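Local atomic coordinates of WA352 (Oryza sativa subsp. indica, PDB entry 5ZT3), a protein that is a mitochondrial protein linked to cytoplasmic male sterility in rice, represented here by an all-helical fragment of the longer chain. Residues D27-L37 with S51-K62; E64-L72 with D107-S115. All coordinates share one frame; numbering follows the deposited sequence.

Contact 1: D27-L37 with S51-K62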
loop_
_atom_site.group_PDB
_atom_site.type_symbol
_atom_site.label_atom_id
_atom_site.label_comp_id
_atom_site.label_asym_id
_atom_site.label_seq_id
_atom_site.Cartn_x
_atom_site.Cartn_y
_atom_site.Cartn_z
ATOM N N ASP A 27 -5.464 -5.058 1.625
ATOM C CA ASP A 27 -4.703 -5.624 0.521
ATOM C C ASP A 27 -3.957 -6.865 0.983
ATOM O O ASP A 27 -3.752 -7.095 2.175
ATOM C CB ASP A 27 -3.660 -4.641 -0.036
ATOM C CG ASP A 27 -4.204 -3.776 -1.149
ATOM O OD1 ASP A 27 -5.388 -3.936 -1.511
ATOM O OD2 ASP A 27 -3.442 -2.948 -1.681
ATOM N N SER A 28 -3.546 -7.664 0.003
ATOM C CA SER A 28 -2.619 -8.763 0.211
ATOM C C SER A 28 -1.613 -8.724 -0.928
ATOM O O SER A 28 -1.798 -8.005 -1.914
ATOM C CB SER A 28 -3.361 -10.100 0.185
ATOM O OG SER A 28 -3.983 -10.279 -1.081
ATOM N N VAL A 29 -0.539 -9.506 -0.804
ATOM C CA VAL A 29 0.368 -9.672 -1.940
ATOM C C VAL A 29 -0.413 -10.088 -3.180
ATOM O O VAL A 29 -0.217 -9.540 -4.277
ATOM C CB VAL A 29 1.478 -10.684 -1.599
ATOM C CG1 VAL A 29 2.329 -10.979 -2.840
ATOM C CG2 VAL A 29 2.349 -10.164 -0.462
ATOM N N GLN A 30 -1.326 -11.051 -3.026
ATOM C CA GLN A 30 -2.061 -11.558 -4.180
ATOM C C GLN A 30 -2.952 -10.487 -4.797
ATOM O O GLN A 30 -3.043 -10.385 -6.029
ATOM C CB GLN A 30 -2.876 -12.786 -3.790
ATOM C CG GLN A 30 -2.058 -14.060 -3.712
ATOM C CD GLN A 30 -2.885 -15.249 -3.263
ATOM O OE1 GLN A 30 -3.925 -15.090 -2.621
ATOM N NE2 GLN A 30 -2.432 -16.446 -3.610
ATOM N N SER A 31 -3.611 -9.666 -3.975
ATOM C CA SER A 31 -4.488 -8.655 -4.551
ATOM C C SER A 31 -3.688 -7.578 -5.273
ATOM O O SER A 31 -4.114 -7.085 -6.325
ATOM C CB SER A 31 -5.441 -8.074 -3.500
ATOM O OG SER A 31 -4.780 -7.182 -2.620
ATOM N N ILE A 32 -2.508 -7.230 -4.751
ATOM C CA ILE A 32 -1.645 -6.281 -5.451
ATOM C C ILE A 32 -1.139 -6.888 -6.751
ATOM O O ILE A 32 -1.091 -6.215 -7.789
ATOM C CB ILE A 32 -0.494 -5.826 -4.538
ATOM C CG1 ILE A 32 -1.049 -5.042 -3.354
ATOM C CG2 ILE A 32 0.540 -5.013 -5.316
ATOM C CD1 ILE A 32 -0.043 -4.849 -2.228
ATOM N N GLN A 33 -0.760 -8.164 -6.715
ATOM C CA GLN A 33 -0.300 -8.820 -7.935
ATOM C C GLN A 33 -1.379 -8.800 -9.010
ATOM O O GLN A 33 -1.094 -8.525 -10.181
ATOM C CB GLN A 33 0.108 -10.253 -7.624
ATOM C CG GLN A 33 0.643 -11.005 -8.819
ATOM C CD GLN A 33 1.066 -12.405 -8.465
ATOM O OE1 GLN A 33 0.728 -12.920 -7.401
ATOM N NE2 GLN A 33 1.817 -13.030 -9.353
ATOM N N ARG A 34 -2.626 -9.061 -8.621
ATOM C CA ARG A 34 -3.737 -8.998 -9.563
ATOM C C ARG A 34 -3.875 -7.606 -10.167
ATOM O O ARG A 34 -4.099 -7.461 -11.377
ATOM C CB ARG A 34 -5.017 -9.424 -8.839
ATOM C CG ARG A 34 -6.284 -9.450 -9.670
ATOM C CD ARG A 34 -7.351 -10.303 -8.975
ATOM N NE ARG A 34 -7.855 -9.707 -7.736
ATOM C CZ ARG A 34 -7.511 -10.098 -6.510
ATOM N NH1 ARG A 34 -6.651 -11.095 -6.340
ATOM N NH2 ARG A 34 -8.031 -9.490 -5.448
ATOM N N ARG A 35 -3.728 -6.561 -9.349
ATOM C CA ARG A 35 -3.803 -5.205 -9.886
ATOM C C ARG A 35 -2.642 -4.912 -10.831
ATOM O O ARG A 35 -2.840 -4.298 -11.887
ATOM C CB ARG A 35 -3.913 -4.165 -8.761
ATOM C CG ARG A 35 -5.267 -4.179 -8.073
ATOM C CD ARG A 35 -5.292 -3.290 -6.839
ATOM N NE ARG A 35 -5.654 -4.093 -5.685
ATOM C CZ ARG A 35 -4.957 -4.108 -4.561
ATOM N NH1 ARG A 35 -3.877 -3.346 -4.451
ATOM N NH2 ARG A 35 -5.337 -4.876 -3.549
ATOM N N LEU A 36 -1.430 -5.359 -10.490
ATOM C CA LEU A 36 -0.288 -5.151 -11.378
ATOM C C LEU A 36 -0.484 -5.853 -12.712
ATOM O O LEU A 36 -0.052 -5.348 -13.754
ATOM C CB LEU A 36 1.012 -5.619 -10.717
ATOM C CG LEU A 36 1.422 -4.852 -9.467
ATOM C CD1 LEU A 36 2.660 -5.479 -8.843
ATOM C CD2 LEU A 36 1.656 -3.389 -9.821
ATOM N N LEU A 37 -1.123 -7.025 -12.702
ATOM C CA LEU A 37 -1.368 -7.747 -13.940
ATOM C C LEU A 37 -2.403 -7.055 -14.825
ATOM O O LEU A 37 -2.393 -7.261 -16.040
ATOM C CB LEU A 37 -1.765 -9.192 -13.630
ATOM C CG LEU A 37 -0.627 -10.082 -13.131
ATOM C CD1 LEU A 37 -1.162 -11.378 -12.541
ATOM C CD2 LEU A 37 0.352 -10.390 -14.258
ATOM N N SER A 51 5.350 -9.921 -11.551
ATOM C CA SER A 51 4.334 -9.247 -10.759
ATOM C C SER A 51 4.368 -9.690 -9.304
ATOM O O SER A 51 4.106 -8.875 -8.419
ATOM C CB SER A 51 2.952 -9.453 -11.374
ATOM O OG SER A 51 2.632 -10.827 -11.438
ATOM N N ARG A 52 4.722 -10.948 -9.032
ATOM C CA ARG A 52 4.811 -11.413 -7.650
ATOM C C ARG A 52 5.933 -10.706 -6.905
ATOM O O ARG A 52 5.747 -10.254 -5.767
ATOM C CB ARG A 52 5.020 -12.927 -7.639
ATOM C CG ARG A 52 5.489 -13.481 -6.306
ATOM C CD ARG A 52 4.415 -13.437 -5.234
ATOM N NE ARG A 52 4.856 -14.254 -4.107
ATOM C CZ ARG A 52 4.505 -15.523 -3.926
ATOM N NH1 ARG A 52 3.668 -16.107 -4.769
ATOM N NH2 ARG A 52 4.973 -16.201 -2.885
ATOM N N ILE A 53 7.100 -10.570 -7.538
ATOM C CA ILE A 53 8.233 -9.906 -6.905
ATOM C C ILE A 53 7.892 -8.451 -6.607
ATOM O O ILE A 53 8.155 -7.936 -5.510
ATOM C CB ILE A 53 9.475 -10.028 -7.807
ATOM C CG1 ILE A 53 9.940 -11.484 -7.865
ATOM C CG2 ILE A 53 10.584 -9.111 -7.325
ATOM C CD1 ILE A 53 10.960 -11.751 -8.951
ATOM N N GLN A 54 7.281 -7.766 -7.573
ATOM C CA GLN A 54 6.913 -6.370 -7.364
ATOM C C GLN A 54 5.837 -6.240 -6.294
ATOM O O GLN A 54 5.872 -5.306 -5.482
ATOM C CB GLN A 54 6.450 -5.766 -8.688
ATOM C CG GLN A 54 7.561 -5.727 -9.720
ATOM C CD GLN A 54 7.066 -5.532 -11.138
ATOM O OE1 GLN A 54 5.896 -5.766 -11.443
ATOM N NE2 GLN A 54 7.968 -5.113 -12.020
ATOM N N ALA A 55 4.870 -7.161 -6.280
ATOM C CA ALA A 55 3.788 -7.085 -5.297
ATOM C C ALA A 55 4.303 -7.306 -3.886
ATOM O O ALA A 55 3.842 -6.645 -2.951
ATOM C CB ALA A 55 2.703 -8.105 -5.625
ATOM N N GLU A 56 5.261 -8.218 -3.709
ATOM C CA GLU A 56 5.828 -8.440 -2.386
ATOM C C GLU A 56 6.508 -7.176 -1.883
ATOM O O GLU A 56 6.367 -6.808 -0.708
ATOM C CB GLU A 56 6.829 -9.596 -2.444
ATOM C CG GLU A 56 6.201 -10.978 -2.528
ATOM C CD GLU A 56 7.238 -12.067 -2.703
ATOM O OE1 GLU A 56 8.427 -11.725 -2.872
ATOM O OE2 GLU A 56 6.870 -13.261 -2.678
ATOM N N ASP A 57 7.237 -6.484 -2.763
ATOM C CA ASP A 57 7.940 -5.277 -2.339
ATOM C C ASP A 57 6.959 -4.171 -1.984
ATOM O O ASP A 57 7.130 -3.475 -0.970
ATOM C CB ASP A 57 8.884 -4.795 -3.443
ATOM C CG ASP A 57 10.124 -5.662 -3.590
ATOM O OD1 ASP A 57 10.347 -6.557 -2.746
ATOM O OD2 ASP A 57 10.890 -5.433 -4.554
ATOM N N LEU A 58 5.920 -3.998 -2.800
ATOM C CA LEU A 58 4.920 -2.976 -2.518
ATOM C C LEU A 58 4.198 -3.276 -1.210
ATOM O O LEU A 58 4.005 -2.385 -0.375
ATOM C CB LEU A 58 3.922 -2.874 -3.672
ATOM C CG LEU A 58 4.415 -2.256 -4.978
ATOM C CD1 LEU A 58 3.363 -2.482 -6.057
ATOM C CD2 LEU A 58 4.725 -0.778 -4.818
ATOM N N PHE A 59 3.800 -4.535 -1.011
ATOM C CA PHE A 59 2.999 -4.877 0.161
ATOM C C PHE A 59 3.771 -4.626 1.447
ATOM O O PHE A 59 3.238 -4.056 2.405
ATOM C CB PHE A 59 2.554 -6.333 0.094
ATOM C CG PHE A 59 1.611 -6.735 1.202
ATOM C CD1 PHE A 59 0.343 -6.190 1.277
ATOM C CD2 PHE A 59 1.986 -7.672 2.145
ATOM C CE1 PHE A 59 -0.535 -6.557 2.296
ATOM C CE2 PHE A 59 1.112 -8.048 3.161
ATOM C CZ PHE A 59 -0.148 -7.498 3.220
ATOM N N GLU A 60 5.037 -5.047 1.490
ATOM C CA GLU A 60 5.824 -4.863 2.703
ATOM C C GLU A 60 5.919 -3.388 3.068
ATOM O O GLU A 60 5.797 -3.019 4.244
ATOM C CB GLU A 60 7.216 -5.470 2.520
ATOM C CG GLU A 60 8.122 -5.284 3.729
ATOM C CD GLU A 60 9.214 -6.333 3.805
ATOM O OE1 GLU A 60 9.643 -6.821 2.737
ATOM O OE2 GLU A 60 9.643 -6.667 4.932
ATOM N N LEU A 61 6.116 -2.523 2.073
ATOM C CA LEU A 61 6.187 -1.089 2.339
ATOM C C LEU A 61 4.834 -0.528 2.758
ATOM O O LEU A 61 4.747 0.289 3.687
ATOM C CB LEU A 61 6.687 -0.354 1.099
ATOM C CG LEU A 61 8.156 0.043 1.073
ATOM C CD1 LEU A 61 8.429 0.761 -0.199
ATOM C CD2 LEU A 61 8.491 0.923 2.247
ATOM N N LYS A 62 3.766 -0.923 2.063
ATOM C CA LYS A 62 2.439 -0.453 2.442
ATOM C C LYS A 62 2.128 -0.811 3.885
ATOM O O LYS A 62 1.570 0.007 4.623
ATOM C CB LYS A 62 1.382 -1.080 1.550
ATOM C CG LYS A 62 1.328 -0.550 0.153
ATOM C CD LYS A 62 0.071 -1.100 -0.501
ATOM C CE LYS A 62 0.097 -0.876 -1.974
ATOM N NZ LYS A 62 -1.216 -1.241 -2.556
HETATM O O HOH W 1 1.320 -15.419 -6.352
#
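Gln33 and Ala55 bring the two helices of this contact closest, their CA atoms 5.2 Å apart. The axis of helix 29-37 passes 8.4 Å from that of segment 51-62 at 125° between their N-to-C directions, so the helices cross steeply, nearer antiparallel than parallel. Ala55 lies at the crossing: its methyl is 3.5 Å from Val29 O and sits as a knob among Val29, Ile32, Gln33 and Leu36. Knobs also come from the other helix. Val29 splits its branches, CG1 turning to the aliphatic parts of Arg52 and Glu56 while CG2 rests 3.6 Å from Phe59 CD2. Ile32 sends CG2 to Ala55 and Leu58, and its CD1 meets the edge of the Phe59 ring. One face of that ring is covered by the Ser28-Val29 peptide, with Val29 N 4.0 Å above its centre; Tyr18 adds an edge-to-face partner. Ser28 and Ser31 form a capping box that starts helix 29-37.

At the C-terminal end of segment 51-62 Lys62, extended beyond CG, carries NZ to 2.9 Å from Asp27 OD2, nearly in line with the C-O bond. The same oxygen accepts from Arg35 NH1, 44° out of the carboxylate plane, and Glu95 pairs with both cations, which should offset their proximity. Near the segment's N-terminal end a water bridges Gln33 OE1 and Arg52 NH1. Knobs-into-holes packing centred on an alanine, with a salt-bridge network at one end, marks this as a crossed pair of helices in an all-helical fold.

Contact 2: E64-L72 with D107-S115; sequences EIIRKMAGL and DLQSRNEQS
Lys68 reaches across from helix 45-72 toward Leu108 and Asn112 at the end of helix 98-111, and its side chain shows how a lysine can serve two environments in turn. CB points toward the other segment. Because CG lies anti to the backbone N, the chain starts out across the gap, and CG comes 4.1 Å from Leu108 CB as the two side chains run alongside one another with opposite headings. A bend at chi2 (70°) then redirects the remainder. CE passes 3.6 Å from Leu108 O and near Asn112, and NZ ends 2.8 Å from Asn112 OD1. That bond lies in the carbonyl plane, with a C=O...N angle of 154°. A water accepts from the same NZ and donates to Gln109 O, giving the ammonium a second, water-mediated link, to the last turn of helix 98-111; Asn112, with positive phi, is the first residue beyond it.

On the apolar side of the contact, Leu108 is the knob, set among Ile65, Lys68, Met69 and Leu72. Its CD1 is 4.0 Å from Ile65 CG2, while CD2 is 3.8 Å from Met69 SD, whose side chain crosses that of the leucine at about a right angle. Leu72 extends the apolar strip to the backbone of Asn112, its CD1 4.1 Å from Asn112 CA, and with Met69 it also packs on Phe118 of helix 116-124.

The axes are 10.9 Å apart and 40° from parallel, a wide spacing bridged by long side chains. The chemistry is therefore divided: Leu108 supplies apolar burial, whereas Lys68 uses its methylenes for packing and its ammonium donates hydrogen bonds to an amide oxygen and a water.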
loop_
_atom_site.group_PDB
_atom_site.type_symbol
_atom_site.label_atom_id
_atom_site.label_comp_id
_atom_site.label_asym_id
_atom_site.label_seq_id
_atom_site.Cartn_x
_atom_site.Cartn_y
_atom_site.Cartn_z
ATOM N N GLU A 64 4.193 -1.210 6.371
ATOM C CA GLU A 64 4.919 -0.335 7.282
ATOM C C GLU A 64 4.239 1.024 7.396
ATOM O O GLU A 64 4.118 1.578 8.496
ATOM C CB GLU A 64 6.371 -0.188 6.839
ATOM C CG GLU A 64 7.188 -1.464 7.024
ATOM C CD GLU A 64 6.993 -2.081 8.404
ATOM O OE1 GLU A 64 7.115 -1.337 9.402
ATOM O OE2 GLU A 64 6.700 -3.296 8.478
ATOM N N ILE A 65 3.776 1.571 6.276
ATOM C CA ILE A 65 3.085 2.858 6.300
ATOM C C ILE A 65 1.767 2.747 7.057
ATOM O O ILE A 65 1.428 3.607 7.879
ATOM C CB ILE A 65 2.869 3.379 4.868
ATOM C CG1 ILE A 65 4.194 3.742 4.213
ATOM C CG2 ILE A 65 1.922 4.572 4.853
ATOM C CD1 ILE A 65 4.091 3.909 2.701
ATOM N N ILE A 66 1.001 1.691 6.773
ATOM C CA ILE A 66 -0.306 1.502 7.391
ATOM C C ILE A 66 -0.174 1.364 8.901
ATOM O O ILE A 66 -0.941 1.966 9.661
ATOM C CB ILE A 66 -1.013 0.296 6.748
ATOM C CG1 ILE A 66 -1.441 0.642 5.321
ATOM C CG2 ILE A 66 -2.196 -0.163 7.584
ATOM C CD1 ILE A 66 -1.785 -0.593 4.480
ATOM N N ARG A 67 0.799 0.571 9.361
ATOM C CA ARG A 67 0.977 0.397 10.796
ATOM C C ARG A 67 1.398 1.703 11.452
ATOM O O ARG A 67 0.948 2.025 12.558
ATOM C CB ARG A 67 1.964 -0.736 11.073
ATOM C CG ARG A 67 1.323 -2.112 10.891
ATOM C CD ARG A 67 2.281 -3.264 11.177
ATOM N NE ARG A 67 2.438 -3.541 12.603
ATOM C CZ ARG A 67 1.462 -3.937 13.422
ATOM N NH1 ARG A 67 1.722 -4.148 14.708
ATOM N NH2 ARG A 67 0.226 -4.132 12.974
ATOM N N LYS A 68 2.264 2.475 10.795
ATOM C CA LYS A 68 2.643 3.783 11.327
ATOM C C LYS A 68 1.431 4.702 11.433
ATOM O O LYS A 68 1.196 5.335 12.474
ATOM C CB LYS A 68 3.707 4.400 10.421
ATOM C CG LYS A 68 4.201 5.768 10.849
ATOM C CD LYS A 68 5.026 5.674 12.119
ATOM C CE LYS A 68 5.922 6.890 12.280
ATOM N NZ LYS A 68 6.781 6.803 13.497
ATOM N N MET A 69 0.645 4.792 10.357
ATOM C CA MET A 69 -0.516 5.675 10.364
ATOM C C MET A 69 -1.581 5.215 11.349
ATOM O O MET A 69 -2.324 6.050 11.879
ATOM C CB MET A 69 -1.131 5.760 8.963
ATOM C CG MET A 69 -0.317 6.580 7.962
ATOM S SD MET A 69 -0.105 8.304 8.462
ATOM C CE MET A 69 -1.812 8.858 8.580
ATOM N N ALA A 70 -1.694 3.903 11.579
ATOM C CA ALA A 70 -2.726 3.407 12.479
ATOM C C ALA A 70 -2.568 4.021 13.861
ATOM O O ALA A 70 -3.561 4.391 14.499
ATOM C CB ALA A 70 -2.663 1.887 12.566
ATOM N N GLY A 71 -1.323 4.166 14.319
ATOM C CA GLY A 71 -1.037 4.796 15.594
ATOM C C GLY A 71 -1.079 6.309 15.551
ATOM O O GLY A 71 -1.559 6.937 16.499
ATOM N N LEU A 72 -0.571 6.920 14.476
ATOM C CA LEU A 72 -0.615 8.377 14.374
ATOM C C LEU A 72 -2.037 8.896 14.182
ATOM O O LEU A 72 -2.335 10.036 14.562
ATOM C CB LEU A 72 0.240 8.854 13.201
ATOM C CG LEU A 72 1.738 8.574 13.280
ATOM C CD1 LEU A 72 2.428 9.019 11.993
ATOM C CD2 LEU A 72 2.358 9.260 14.496
ATOM N N ASP A 107 9.105 10.320 5.276
ATOM C CA ASP A 107 8.480 11.539 5.786
ATOM C C ASP A 107 7.791 11.274 7.121
ATOM O O ASP A 107 7.942 12.046 8.079
ATOM C CB ASP A 107 7.477 12.043 4.735
ATOM C CG ASP A 107 7.050 13.492 4.939
ATOM O OD1 ASP A 107 7.813 14.286 5.525
ATOM O OD2 ASP A 107 5.941 13.857 4.480
ATOM N N LEU A 108 7.028 10.180 7.203
ATOM C CA LEU A 108 6.365 9.807 8.450
ATOM C C LEU A 108 7.373 9.459 9.535
ATOM O O LEU A 108 7.199 9.846 10.695
ATOM C CB LEU A 108 5.442 8.615 8.213
ATOM C CG LEU A 108 4.257 8.852 7.293
ATOM C CD1 LEU A 108 3.561 7.530 7.032
ATOM C CD2 LEU A 108 3.292 9.846 7.918
ATOM N N GLN A 109 8.421 8.716 9.190
ATOM C CA GLN A 109 9.400 8.335 10.203
ATOM C C GLN A 109 10.165 9.548 10.715
ATOM O O GLN A 109 10.516 9.613 11.898
ATOM C CB GLN A 109 10.350 7.285 9.640
ATOM C CG GLN A 109 9.731 5.908 9.559
ATOM C CD GLN A 109 10.594 4.918 8.805
ATOM O OE1 GLN A 109 11.518 5.301 8.081
ATOM N NE2 GLN A 109 10.302 3.636 8.972
ATOM N N SER A 110 10.406 10.529 9.844
ATOM C CA SER A 110 11.209 11.685 10.224
ATOM C C SER A 110 10.384 12.719 10.978
ATOM O O SER A 110 10.880 13.332 11.933
ATOM C CB SER A 110 11.829 12.319 8.977
ATOM O OG SER A 110 12.657 11.392 8.289
ATOM N N ARG A 111 9.127 12.923 10.580
ATOM C CA ARG A 111 8.339 14.042 11.079
ATOM C C ARG A 111 7.002 13.658 11.703
ATOM O O ARG A 111 6.331 14.531 12.264
ATOM C CB ARG A 111 8.112 15.081 9.970
ATOM C CG ARG A 111 9.388 15.805 9.553
ATOM C CD ARG A 111 9.217 16.507 8.220
ATOM N NE ARG A 111 10.501 16.892 7.640
ATOM C CZ ARG A 111 11.067 16.266 6.613
ATOM N NH1 ARG A 111 10.464 15.223 6.055
ATOM N NH2 ARG A 111 12.237 16.679 6.146
ATOM N N ASN A 112 6.589 12.398 11.609
ATOM C CA ASN A 112 5.406 11.885 12.313
ATOM C C ASN A 112 4.185 12.726 11.956
ATOM O O ASN A 112 3.935 12.954 10.759
ATOM C CB ASN A 112 5.724 11.754 13.796
ATOM C CG ASN A 112 6.725 10.663 14.064
ATOM O OD1 ASN A 112 6.391 9.481 14.033
ATOM N ND2 ASN A 112 7.964 11.051 14.335
ATOM N N GLU A 113 3.411 13.198 12.931
ATOM C CA GLU A 113 2.181 13.921 12.656
ATOM C C GLU A 113 2.425 15.345 12.177
ATOM O O GLU A 113 1.456 16.050 11.879
ATOM C CB GLU A 113 1.271 13.912 13.888
ATOM C CG GLU A 113 1.634 14.933 14.952
ATOM C CD GLU A 113 2.887 14.583 15.753
ATOM O OE1 GLU A 113 3.373 13.427 15.681
ATOM O OE2 GLU A 113 3.380 15.485 16.470
ATOM N N GLN A 114 3.681 15.789 12.103
ATOM C CA GLN A 114 4.001 17.095 11.542
ATOM C C GLN A 114 4.402 17.030 10.075
ATOM O O GLN A 114 4.916 18.015 9.540
ATOM C CB GLN A 114 5.085 17.792 12.372
ATOM C CG GLN A 114 4.568 18.337 13.700
ATOM C CD GLN A 114 5.600 19.180 14.426
ATOM O OE1 GLN A 114 6.609 19.580 13.846
ATOM N NE2 GLN A 114 5.347 19.457 15.703
ATOM N N SER A 115 4.164 15.909 9.408
ATOM C CA SER A 115 4.578 15.734 8.024
ATOM C C SER A 115 3.425 16.015 7.065
ATOM O O SER A 115 2.252 15.844 7.404
ATOM C CB SER A 115 5.085 14.309 7.799
ATOM O OG SER A 115 4.051 13.369 8.032
HETATM O O HOH W 2 9.573 8.001 13.916
#

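Helix 45-72 takes part in both contacts, meeting different neighbours along its length. Contact 1 uses its middle, contact 2 its C-terminal part; their centres are 21 Å apart, on opposite sides of the chain's centre. Segments 51-62 and 64-72 adjoin in sequence, and the two contacts have no other touch between them. Helix 98-111 ties the two regions together: Leu101 packs on Leu58 in segment 51-62 and on Ile65 in segment 64-72. The contacts lie about 8 Å (contact 1) and 14 Å (contact 2), centre to centre, from the middle of the chain. Contact 1 joins parts close in sequence, contact 2 parts farther apart, and all four segments belong to the DUF8018 region.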